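Local coordinates for tryptophanyl-tRNA synthetase (Pyrococcus horikoshii, PDB 3JXE), which catalyses the ATP-dependent attachment of L-tryptophan to tRNA(Trp), releasing AMP and diphosphate, at residues T159-M164 / P195-A200; K149-Q154 / K369-M374; D62-D67 / R206-I211. One frame throughout, in Å; residues are numbered along the deposited sequence.

Contact 1 of 3, residues T159-M164 / P195-A200; sequences TKIYEM and PAIQIA. With TYM (tryptophanyl-5'AMP), chain E.
The first torsions bring Ile-161 and Ile-197 together. In Ile-161, CG1 sits between the backbone N and the carbonyl carbon (chi1 71°), while Ile-197 (chi1 -63°) has its CG2 branch anti to the backbone N. The two side chains cross at about a right angle, with Ile-161 CG1 3.9 Å from Ile-197 CG2 and equally near to its CD1. One turn on, Ala-200 points at helix 160-171, and its CB comes 3.9 Å from Met-164 CB and 4.4 Å from Ile-161 CB. Helices 160-171 and 189-199 are thus joined by aliphatic carbon, with no hydrogen bond between the segments. Tyr-162 points away, its OH bonded to Asp-115 of the second subunit. On the far side of helix 189-199, Gln-198 runs extended into the tryptophanyl-AMP pocket. Its OE1 accepts a bond of 3.1 Å from NH3 of the ligand, its amide lies over the face of the five-membered indole ring, and NE2 bonds Gln-217. A leucine here has no amide, which would probably leave the ligand's amino group more loosely held and Gln-217 without its mate. Chemically, Ile-197 and Ala-200 give an apolar flank packed on helix 160-171, while Gln-198 meets the ligand, consistent with holding its tryptophanyl moiety.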
loop_
_atom_site.group_PDB
_atom_site.type_symbol
_atom_site.label_atom_id
_atom_site.label_comp_id
_atom_site.label_asym_id
_atom_site.label_seq_id
_atom_site.Cartn_x
_atom_site.Cartn_y
_atom_site.Cartn_z
ATOM N N THR B 159 1.222 -5.821 -7.129
ATOM C CA THR B 159 0.807 -4.730 -6.248
ATOM C C THR B 159 -0.711 -4.624 -6.090
ATOM O O THR B 159 -1.216 -3.711 -5.434
ATOM C CB THR B 159 1.381 -3.375 -6.705
ATOM O OG1 THR B 159 1.155 -3.195 -8.108
ATOM C CG2 THR B 159 2.870 -3.295 -6.413
ATOM N N LYS B 160 -1.429 -5.578 -6.674
ATOM C CA LYS B 160 -2.879 -5.641 -6.571
ATOM C C LYS B 160 -3.349 -5.785 -5.117
ATOM O O LYS B 160 -4.448 -5.334 -4.779
ATOM C CB LYS B 160 -3.415 -6.789 -7.435
ATOM C CG LYS B 160 -4.799 -6.560 -8.034
ATOM C CD LYS B 160 -5.907 -7.137 -7.154
ATOM C CE LYS B 160 -7.252 -7.157 -7.872
ATOM N NZ LYS B 160 -7.732 -5.786 -8.225
ATOM N N ILE B 161 -2.523 -6.391 -4.258
ATOM C CA ILE B 161 -2.888 -6.548 -2.840
ATOM C C ILE B 161 -3.068 -5.218 -2.122
ATOM O O ILE B 161 -3.746 -5.162 -1.097
ATOM C CB ILE B 161 -1.935 -7.482 -2.003
ATOM C CG1 ILE B 161 -0.544 -6.859 -1.752
ATOM C CG2 ILE B 161 -1.904 -8.899 -2.569
ATOM C CD1 ILE B 161 0.234 -6.408 -2.974
ATOM N N TYR B 162 -2.470 -4.154 -2.652
ATOM C CA TYR B 162 -2.711 -2.826 -2.105
ATOM C C TYR B 162 -4.193 -2.466 -2.221
ATOM O O TYR B 162 -4.804 -2.028 -1.247
ATOM C CB TYR B 162 -1.838 -1.761 -2.772
ATOM C CG TYR B 162 -2.126 -0.370 -2.256
ATOM C CD1 TYR B 162 -2.730 0.586 -3.073
ATOM C CD2 TYR B 162 -1.826 -0.019 -0.940
ATOM C CE1 TYR B 162 -3.008 1.863 -2.596
ATOM C CE2 TYR B 162 -2.098 1.249 -0.455
ATOM C CZ TYR B 162 -2.688 2.184 -1.286
ATOM O OH TYR B 162 -2.959 3.441 -0.802
ATOM N N GLU B 163 -4.764 -2.675 -3.406
ATOM C CA GLU B 163 -6.191 -2.468 -3.634
ATOM C C GLU B 163 -7.024 -3.487 -2.849
ATOM O O GLU B 163 -8.150 -3.198 -2.449
ATOM C CB GLU B 163 -6.500 -2.534 -5.133
ATOM C CG GLU B 163 -7.875 -2.003 -5.543
ATOM C CD GLU B 163 -8.966 -3.064 -5.499
ATOM O OE1 GLU B 163 -8.664 -4.252 -5.760
ATOM O OE2 GLU B 163 -10.132 -2.708 -5.207
ATOM N N MET B 164 -6.458 -4.669 -2.623
ATOM C CA MET B 164 -7.113 -5.712 -1.833
ATOM C C MET B 164 -7.037 -5.452 -0.328
ATOM O O MET B 164 -7.763 -6.079 0.446
ATOM C CB MET B 164 -6.501 -7.081 -2.137
ATOM C CG MET B 164 -6.802 -7.624 -3.522
ATOM S SD MET B 164 -5.818 -9.086 -3.912
ATOM C CE MET B 164 -6.432 -10.271 -2.715
ATOM N N PRO B 195 -0.066 -4.911 8.256
ATOM C CA PRO B 195 -1.053 -5.940 8.610
ATOM C C PRO B 195 -2.218 -6.052 7.618
ATOM O O PRO B 195 -2.738 -7.151 7.406
ATOM C CB PRO B 195 -1.558 -5.480 9.977
ATOM C CG PRO B 195 -0.412 -4.755 10.558
ATOM C CD PRO B 195 0.231 -4.038 9.408
ATOM N N ALA B 196 -2.607 -4.931 7.011
ATOM C CA ALA B 196 -3.641 -4.923 5.975
ATOM C C ALA B 196 -3.214 -5.731 4.746
ATOM O O ALA B 196 -4.038 -6.403 4.123
ATOM C CB ALA B 196 -3.994 -3.497 5.582
ATOM N N ILE B 197 -1.925 -5.664 4.416
ATOM C CA ILE B 197 -1.352 -6.397 3.287
ATOM C C ILE B 197 -1.329 -7.914 3.528
ATOM O O ILE B 197 -1.653 -8.684 2.624
ATOM C CB ILE B 197 0.071 -5.868 2.933
ATOM C CG1 ILE B 197 0.015 -4.400 2.481
ATOM C CG2 ILE B 197 0.758 -6.745 1.887
ATOM C CD1 ILE B 197 -0.624 -4.160 1.113
ATOM N N GLN B 198 -0.960 -8.341 4.736
ATOM C CA GLN B 198 -0.894 -9.775 5.050
ATOM C C GLN B 198 -2.279 -10.409 5.217
ATOM O O GLN B 198 -2.451 -11.611 5.002
ATOM C CB GLN B 198 -0.013 -10.046 6.278
ATOM C CG GLN B 198 0.149 -11.537 6.604
ATOM C CD GLN B 198 1.433 -11.868 7.342
ATOM O OE1 GLN B 198 2.389 -11.097 7.336
ATOM N NE2 GLN B 198 1.463 -13.037 7.969
ATOM N N ILE B 199 -3.256 -9.594 5.601
ATOM C CA ILE B 199 -4.638 -10.046 5.731
ATOM C C ILE B 199 -5.304 -10.157 4.352
ATOM O O ILE B 199 -6.097 -11.071 4.108
ATOM C CB ILE B 199 -5.442 -9.116 6.678
ATOM C CG1 ILE B 199 -5.111 -9.442 8.139
ATOM C CG2 ILE B 199 -6.939 -9.239 6.435
ATOM C CD1 ILE B 199 -5.416 -8.322 9.119
ATOM N N ALA B 200 -4.943 -9.243 3.452
ATOM C CA ALA B 200 -5.551 -9.135 2.119
ATOM C C ALA B 200 -5.746 -10.448 1.332
ATOM O O ALA B 200 -6.818 -10.652 0.760
ATOM C CB ALA B 200 -4.806 -8.097 1.267
HETATM P P TYM E . 8.394 -16.029 8.069
HETATM O O1P TYM E . 9.031 -15.764 6.759
HETATM O O2P TYM E . 9.035 -15.536 9.307
HETATM O "O5'" TYM E . 8.187 -17.617 8.236
HETATM C "C5'" TYM E . 7.541 -18.362 7.197
HETATM C "C4'" TYM E . 6.744 -19.540 7.771
HETATM O "O4'" TYM E . 7.596 -20.313 8.662
HETATM C "C1'" TYM E . 6.947 -20.408 9.963
HETATM N N9 TYM E . 8.073 -20.488 10.946
HETATM C C4 TYM E . 8.410 -21.566 11.654
HETATM N N3 TYM E . 7.903 -22.809 11.748
HETATM C C2 TYM E . 8.444 -23.710 12.561
HETATM N N1 TYM E . 9.501 -23.419 13.306
HETATM C C6 TYM E . 10.060 -22.197 13.260
HETATM N N6 TYM E . 11.121 -21.922 14.014
HETATM C C5 TYM E . 9.515 -21.229 12.419
HETATM N N7 TYM E . 9.816 -19.963 12.147
HETATM C C8 TYM E . 8.940 -19.516 11.245
HETATM C "C2'" TYM E . 6.054 -19.172 10.041
HETATM O "O2'" TYM E . 4.940 -19.424 10.894
HETATM C "C3'" TYM E . 5.559 -19.049 8.604
HETATM O "O3'" TYM E . 4.456 -19.945 8.388
HETATM N NH3 TYM E . 5.216 -12.253 7.647
HETATM C CA TYM E . 5.361 -13.684 7.353
HETATM C CB TYM E . 5.118 -13.931 5.864
HETATM C CG TYM E . 3.631 -14.295 5.564
HETATM C CD2 TYM E . 2.914 -15.406 5.995
HETATM C CE2 TYM E . 1.616 -15.310 5.475
HETATM C CE3 TYM E . 3.261 -16.495 6.791
HETATM C CD1 TYM E . 2.773 -13.574 4.808
HETATM N NE1 TYM E . 1.513 -14.200 4.748
HETATM C CZ2 TYM E . 0.682 -16.301 5.751
HETATM C CZ3 TYM E . 2.317 -17.485 7.069
HETATM C CH2 TYM E . 1.027 -17.388 6.549
HETATM C C TYM E . 6.775 -14.154 7.713
HETATM O O TYM E . 7.717 -13.358 7.712
HETATM O OPP TYM E . 6.864 -15.490 8.020
#

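Contact 2 of 3, residues K149-Q154 / K369-M374; sequences KTFIFQ and KLAQEM
Phe-151 meets Leu-370, Ala-371 and Met-374 where strand 150-154, the edge strand of the Rossmann-fold sheet, receives the short helix 369-375 near the C terminus. The axes of the two segments approach to 6.7 Å at an angle of 57°, and no hydrogen bond joins them, so apolar contact carries the interface. The aromatic part centres on the Phe-151 ring, which is directed at the helix with CG anti to the backbone N (chi1 -180°). Met-374 CB stands over one face in a CH-pi contact, 4.1 Å from the centroid of the Phe-151 ring and 24° off the ring normal, offset toward the rim at CE1. Phe-158 meets the same ring edge-to-face, and the ring of Trp-375 stands nearly perpendicular to it. The aliphatic contacts lie to the side: Ala-371 comes obliquely at the ring, its CB 3.6 Å from Phe-151 CD2, and Leu-370 CD1 is 4.1 Å from Phe-151 CB. Contact with the backbone is the third kind, made by Leu-370 where the strand begins. Leu-370 CD1 is 3.5 Å from the carbonyl carbon C of Lys-149 and 3.6 Å from the amide N of Thr-150.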
loop_
_atom_site.group_PDB
_atom_site.type_symbol
_atom_site.label_atom_id
_atom_site.label_comp_id
_atom_site.label_asym_id
_atom_site.label_seq_id
_atom_site.Cartn_x
_atom_site.Cartn_y
_atom_site.Cartn_z
ATOM N N LYS B 149 -3.077 -24.759 -9.885
ATOM C CA LYS B 149 -3.887 -24.352 -8.741
ATOM C C LYS B 149 -3.047 -23.684 -7.646
ATOM O O LYS B 149 -3.381 -23.761 -6.461
ATOM C CB LYS B 149 -4.680 -25.543 -8.191
ATOM C CG LYS B 149 -5.836 -25.972 -9.091
ATOM C CD LYS B 149 -6.821 -26.890 -8.375
ATOM C CE LYS B 149 -6.312 -28.324 -8.302
ATOM N NZ LYS B 149 -7.396 -29.271 -7.922
ATOM N N THR B 150 -1.965 -23.022 -8.055
ATOM C CA THR B 150 -1.090 -22.306 -7.127
ATOM C C THR B 150 -0.604 -20.990 -7.731
ATOM O O THR B 150 -0.164 -20.945 -8.880
ATOM C CB THR B 150 0.122 -23.172 -6.679
ATOM O OG1 THR B 150 -0.339 -24.439 -6.189
ATOM C CG2 THR B 150 0.917 -22.478 -5.578
ATOM N N PHE B 151 -0.698 -19.921 -6.943
ATOM C CA PHE B 151 -0.212 -18.607 -7.341
ATOM C C PHE B 151 0.793 -18.084 -6.320
ATOM O O PHE B 151 0.462 -17.876 -5.150
ATOM C CB PHE B 151 -1.385 -17.632 -7.512
ATOM C CG PHE B 151 -0.982 -16.237 -7.931
ATOM C CD1 PHE B 151 -1.543 -15.128 -7.309
ATOM C CD2 PHE B 151 -0.053 -16.032 -8.947
ATOM C CE1 PHE B 151 -1.188 -13.835 -7.693
ATOM C CE2 PHE B 151 0.311 -14.744 -9.336
ATOM C CZ PHE B 151 -0.259 -13.644 -8.709
ATOM N N ILE B 152 2.028 -17.895 -6.775
ATOM C CA ILE B 152 3.085 -17.332 -5.945
ATOM C C ILE B 152 3.371 -15.915 -6.425
ATOM O O ILE B 152 3.754 -15.704 -7.577
ATOM C CB ILE B 152 4.376 -18.190 -5.984
ATOM C CG1 ILE B 152 4.078 -19.626 -5.530
ATOM C CG2 ILE B 152 5.459 -17.562 -5.112
ATOM C CD1 ILE B 152 5.204 -20.617 -5.784
ATOM N N PHE B 153 3.168 -14.949 -5.535
ATOM C CA PHE B 153 3.333 -13.541 -5.880
ATOM C C PHE B 153 4.211 -12.789 -4.887
ATOM O O PHE B 153 4.418 -13.228 -3.752
ATOM C CB PHE B 153 1.972 -12.854 -6.022
ATOM C CG PHE B 153 1.201 -12.753 -4.736
ATOM C CD1 PHE B 153 1.218 -11.576 -3.995
ATOM C CD2 PHE B 153 0.450 -13.828 -4.270
ATOM C CE1 PHE B 153 0.509 -11.476 -2.807
ATOM C CE2 PHE B 153 -0.265 -13.736 -3.082
ATOM C CZ PHE B 153 -0.238 -12.557 -2.351
ATOM N N GLN B 154 4.704 -11.641 -5.335
ATOM C CA GLN B 154 5.558 -10.775 -4.545
ATOM C C GLN B 154 4.820 -9.453 -4.372
ATOM O O GLN B 154 4.385 -8.851 -5.356
ATOM C CB GLN B 154 6.851 -10.547 -5.314
ATOM C CG GLN B 154 8.119 -10.799 -4.541
ATOM C CD GLN B 154 9.330 -10.810 -5.450
ATOM O OE1 GLN B 154 9.488 -11.704 -6.281
ATOM N NE2 GLN B 154 10.195 -9.813 -5.296
ATOM N N LYS B 369 -2.331 -21.611 -14.722
ATOM C CA LYS B 369 -3.781 -21.437 -14.823
ATOM C C LYS B 369 -4.312 -20.412 -13.815
ATOM O O LYS B 369 -5.048 -19.497 -14.190
ATOM C CB LYS B 369 -4.485 -22.789 -14.652
ATOM C CG LYS B 369 -5.837 -22.916 -15.340
ATOM C CD LYS B 369 -6.992 -22.657 -14.371
ATOM C CE LYS B 369 -8.315 -23.159 -14.937
ATOM N NZ LYS B 369 -8.675 -22.500 -16.228
ATOM N N LEU B 370 -3.923 -20.566 -12.550
ATOM C CA LEU B 370 -4.324 -19.638 -11.494
ATOM C C LEU B 370 -3.588 -18.308 -11.642
ATOM O O LEU B 370 -4.200 -17.242 -11.575
ATOM C CB LEU B 370 -4.047 -20.238 -10.111
ATOM C CG LEU B 370 -5.041 -20.019 -8.959
ATOM C CD1 LEU B 370 -4.411 -20.456 -7.647
ATOM C CD2 LEU B 370 -5.528 -18.585 -8.845
ATOM N N ALA B 371 -2.274 -18.385 -11.848
ATOM C CA ALA B 371 -1.428 -17.201 -11.991
ATOM C C ALA B 371 -1.902 -16.265 -13.103
ATOM O O ALA B 371 -1.883 -15.043 -12.940
ATOM C CB ALA B 371 0.024 -17.612 -12.212
ATOM N N GLN B 372 -2.329 -16.849 -14.223
ATOM C CA GLN B 372 -2.834 -16.089 -15.367
ATOM C C GLN B 372 -4.166 -15.419 -15.040
ATOM O O GLN B 372 -4.399 -14.276 -15.436
ATOM C CB GLN B 372 -2.980 -16.990 -16.599
ATOM C CG GLN B 372 -3.126 -16.241 -17.926
ATOM C CD GLN B 372 -1.824 -15.615 -18.402
ATOM O OE1 GLN B 372 -0.765 -16.240 -18.355
ATOM N NE2 GLN B 372 -1.902 -14.374 -18.874
ATOM N N GLU B 373 -5.028 -16.136 -14.321
ATOM C CA GLU B 373 -6.318 -15.605 -13.885
ATOM C C GLU B 373 -6.141 -14.349 -13.044
ATOM O O GLU B 373 -6.800 -13.336 -13.281
ATOM C CB GLU B 373 -7.089 -16.649 -13.075
ATOM C CG GLU B 373 -7.797 -17.711 -13.902
ATOM C CD GLU B 373 -8.539 -18.723 -13.039
ATOM O OE1 GLU B 373 -9.076 -18.336 -11.977
ATOM O OE2 GLU B 373 -8.590 -19.911 -13.429
ATOM N N MET B 374 -5.235 -14.427 -12.070
ATOM C CA MET B 374 -4.992 -13.336 -11.131
ATOM C C MET B 374 -4.308 -12.144 -11.787
ATOM O O MET B 374 -4.615 -10.998 -11.463
ATOM C CB MET B 374 -4.189 -13.830 -9.923
ATOM C CG MET B 374 -4.935 -14.857 -9.081
ATOM S SD MET B 374 -6.450 -14.179 -8.380
ATOM C CE MET B 374 -7.576 -15.558 -8.548
#

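Contact 3 of 3, residues D62-D67 / R206-I211; sequences DLILKD and RKRCLI
Arg-208 and Asp-67 cross at about a right angle, and their guanidinium and carboxylate planes stand 83° apart. Asp-67 OD2 lies near the guanidinium plane, at its edge, 3.0 Å from Arg-208 NE. The pair is a salt bridge, but its hydrogen bond is weak, with an N-H...O angle of 134°. Arg-208 gets there by a bent chain: CG lies between the backbone N and the carbonyl carbon (chi1 66°), and a second bend at chi3 brings the guanidinium against Leu-63. Leu-63 crosses it obliquely, CB lying over one face and offset toward the rim, 3.5 Å from Arg-208 NH2. These groups fasten helix 61-69 to the start of strand 209-214, an inner strand of the Rossmann-fold sheet, whose parallel neighbour 75-80 shares backbone hydrogen bonds with Arg-208 and Leu-210. Further along the strand, Ile-211 touches the tryptophanyl-AMP. Ile-64 is turned against two partners at once. Its CD1 methyl rests against the aliphatic part of Arg-208, 3.7 Å from CG, and 3.8 Å from Leu-210 CB, whose side chain crosses Ile-64 at about a right angle. Of the outside charges, Asp-60 forms a long, weak ion pair with Arg-208 NH2, and Arg-72 one with Asp-67 OD1.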
loop_
_atom_site.group_PDB
_atom_site.type_symbol
_atom_site.label_atom_id
_atom_site.label_comp_id
_atom_site.label_asym_id
_atom_site.label_seq_id
_atom_site.Cartn_x
_atom_site.Cartn_y
_atom_site.Cartn_z
ATOM N N ASP B 62 -12.977 -27.123 11.688
ATOM C CA ASP B 62 -14.185 -27.938 11.579
ATOM C C ASP B 62 -15.151 -27.372 10.533
ATOM O O ASP B 62 -15.923 -28.115 9.924
ATOM C CB ASP B 62 -14.875 -28.069 12.941
ATOM C CG ASP B 62 -15.186 -26.722 13.581
ATOM O OD1 ASP B 62 -14.275 -25.870 13.681
ATOM O OD2 ASP B 62 -16.348 -26.522 13.997
ATOM N N LEU B 63 -15.090 -26.058 10.329
ATOM C CA LEU B 63 -15.910 -25.380 9.327
ATOM C C LEU B 63 -15.317 -25.484 7.919
ATOM O O LEU B 63 -16.046 -25.376 6.930
ATOM C CB LEU B 63 -16.134 -23.910 9.708
ATOM C CG LEU B 63 -17.161 -23.578 10.799
ATOM C CD1 LEU B 63 -16.584 -23.745 12.202
ATOM C CD2 LEU B 63 -17.678 -22.157 10.618
ATOM N N ILE B 64 -14.003 -25.690 7.830
ATOM C CA ILE B 64 -13.333 -25.847 6.533
ATOM C C ILE B 64 -13.587 -27.239 5.940
ATOM O O ILE B 64 -13.620 -27.402 4.718
ATOM C CB ILE B 64 -11.805 -25.537 6.613
ATOM C CG1 ILE B 64 -11.295 -24.947 5.297
ATOM C CG2 ILE B 64 -10.993 -26.765 6.978
ATOM C CD1 ILE B 64 -11.252 -23.439 5.276
ATOM N N LEU B 65 -13.769 -28.227 6.816
ATOM C CA LEU B 65 -14.061 -29.602 6.409
ATOM C C LEU B 65 -15.534 -29.771 6.057
ATOM O O LEU B 65 -15.876 -30.517 5.136
ATOM C CB LEU B 65 -13.680 -30.586 7.518
ATOM C CG LEU B 65 -12.199 -30.740 7.863
ATOM C CD1 LEU B 65 -12.051 -31.394 9.223
ATOM C CD2 LEU B 65 -11.462 -31.533 6.789
ATOM N N LYS B 66 -16.393 -29.079 6.802
ATOM C CA LYS B 66 -17.830 -29.073 6.549
ATOM C C LYS B 66 -18.125 -28.518 5.156
ATOM O O LYS B 66 -18.976 -29.047 4.439
ATOM C CB LYS B 66 -18.554 -28.243 7.612
ATOM C CG LYS B 66 -20.071 -28.401 7.608
ATOM C CD LYS B 66 -20.782 -27.136 8.083
ATOM C CE LYS B 66 -20.738 -26.984 9.599
ATOM N NZ LYS B 66 -21.389 -25.718 10.036
ATOM N N ASP B 67 -17.411 -27.456 4.783
ATOM C CA ASP B 67 -17.563 -26.821 3.476
ATOM C C ASP B 67 -17.126 -27.734 2.331
ATOM O O ASP B 67 -17.765 -27.761 1.276
ATOM C CB ASP B 67 -16.787 -25.501 3.428
ATOM C CG ASP B 67 -17.473 -24.384 4.202
ATOM O OD1 ASP B 67 -18.301 -24.682 5.095
ATOM O OD2 ASP B 67 -17.177 -23.200 3.915
ATOM N N ARG B 206 -14.330 -15.805 -2.613
ATOM C CA ARG B 206 -15.500 -15.720 -1.740
ATOM C C ARG B 206 -15.625 -16.953 -0.845
ATOM O O ARG B 206 -16.221 -16.885 0.231
ATOM C CB ARG B 206 -16.779 -15.514 -2.558
ATOM C CG ARG B 206 -16.867 -14.167 -3.269
ATOM C CD ARG B 206 -17.147 -13.030 -2.296
ATOM N NE ARG B 206 -16.958 -11.722 -2.923
ATOM C CZ ARG B 206 -17.121 -10.555 -2.304
ATOM N NH1 ARG B 206 -16.922 -9.424 -2.967
ATOM N NH2 ARG B 206 -17.482 -10.511 -1.026
ATOM N N LYS B 207 -15.062 -18.072 -1.299
ATOM C CA LYS B 207 -14.941 -19.287 -0.490
ATOM C C LYS B 207 -14.072 -18.987 0.728
ATOM O O LYS B 207 -13.271 -18.051 0.698
ATOM C CB LYS B 207 -14.324 -20.416 -1.322
ATOM C CG LYS B 207 -15.118 -20.762 -2.584
ATOM C CD LYS B 207 -14.271 -21.465 -3.643
ATOM C CE LYS B 207 -14.126 -22.956 -3.363
ATOM N NZ LYS B 207 -13.518 -23.681 -4.515
ATOM N N ARG B 208 -14.227 -19.763 1.800
ATOM C CA ARG B 208 -13.456 -19.504 3.023
ATOM C C ARG B 208 -11.999 -19.972 2.934
ATOM O O ARG B 208 -11.674 -20.896 2.186
ATOM C CB ARG B 208 -14.154 -20.054 4.273
ATOM C CG ARG B 208 -14.273 -21.560 4.362
ATOM C CD ARG B 208 -14.644 -21.960 5.782
ATOM N NE ARG B 208 -15.999 -21.536 6.134
ATOM C CZ ARG B 208 -16.348 -21.019 7.310
ATOM N NH1 ARG B 208 -17.608 -20.668 7.528
ATOM N NH2 ARG B 208 -15.440 -20.838 8.262
ATOM N N CYS B 209 -11.134 -19.318 3.706
ATOM C CA CYS B 209 -9.689 -19.510 3.612
ATOM C C CYS B 209 -9.125 -20.368 4.740
ATOM O O CYS B 209 -9.588 -20.283 5.876
ATOM C CB CYS B 209 -8.997 -18.148 3.615
ATOM S SG CYS B 209 -7.219 -18.208 3.362
ATOM N N LEU B 210 -8.122 -21.186 4.418
ATOM C CA LEU B 210 -7.372 -21.949 5.419
ATOM C C LEU B 210 -5.911 -21.521 5.378
ATOM O O LEU B 210 -5.293 -21.506 4.310
ATOM C CB LEU B 210 -7.473 -23.456 5.158
ATOM C CG LEU B 210 -7.491 -24.479 6.310
ATOM C CD1 LEU B 210 -7.149 -25.864 5.778
ATOM C CD2 LEU B 210 -6.577 -24.138 7.480
ATOM N N ILE B 211 -5.362 -21.176 6.542
ATOM C CA ILE B 211 -3.969 -20.735 6.639
ATOM C C ILE B 211 -3.111 -21.678 7.495
ATOM O O ILE B 211 -3.161 -21.619 8.730
ATOM C CB ILE B 211 -3.855 -19.276 7.153
ATOM C CG1 ILE B 211 -4.667 -18.330 6.260
ATOM C CG2 ILE B 211 -2.390 -18.842 7.208
ATOM C CD1 ILE B 211 -4.931 -16.971 6.869
#

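From the N terminus, helix 61-69 supplies the first half of contact 3, strand 150-154 the first half of contact 2, and helix 160-171 the first half of contact 1. Contact 1 closes first, at 195-200, contact 3 next, at 206-211, and contact 2 last, at 369-374. Contact 1 is therefore nested inside the loops of both others, whereas contacts 2 and 3 cross. Contacts 2 and 3 reach the same sheet, at its edge strand 150-154 and its inner strand 209-214, without touching. Contact 1 links the helices that follow the first and precede the second, and it touches contact 2 through Ile-161 CG2 and Phe-153 CE1, 3.5 Å apart.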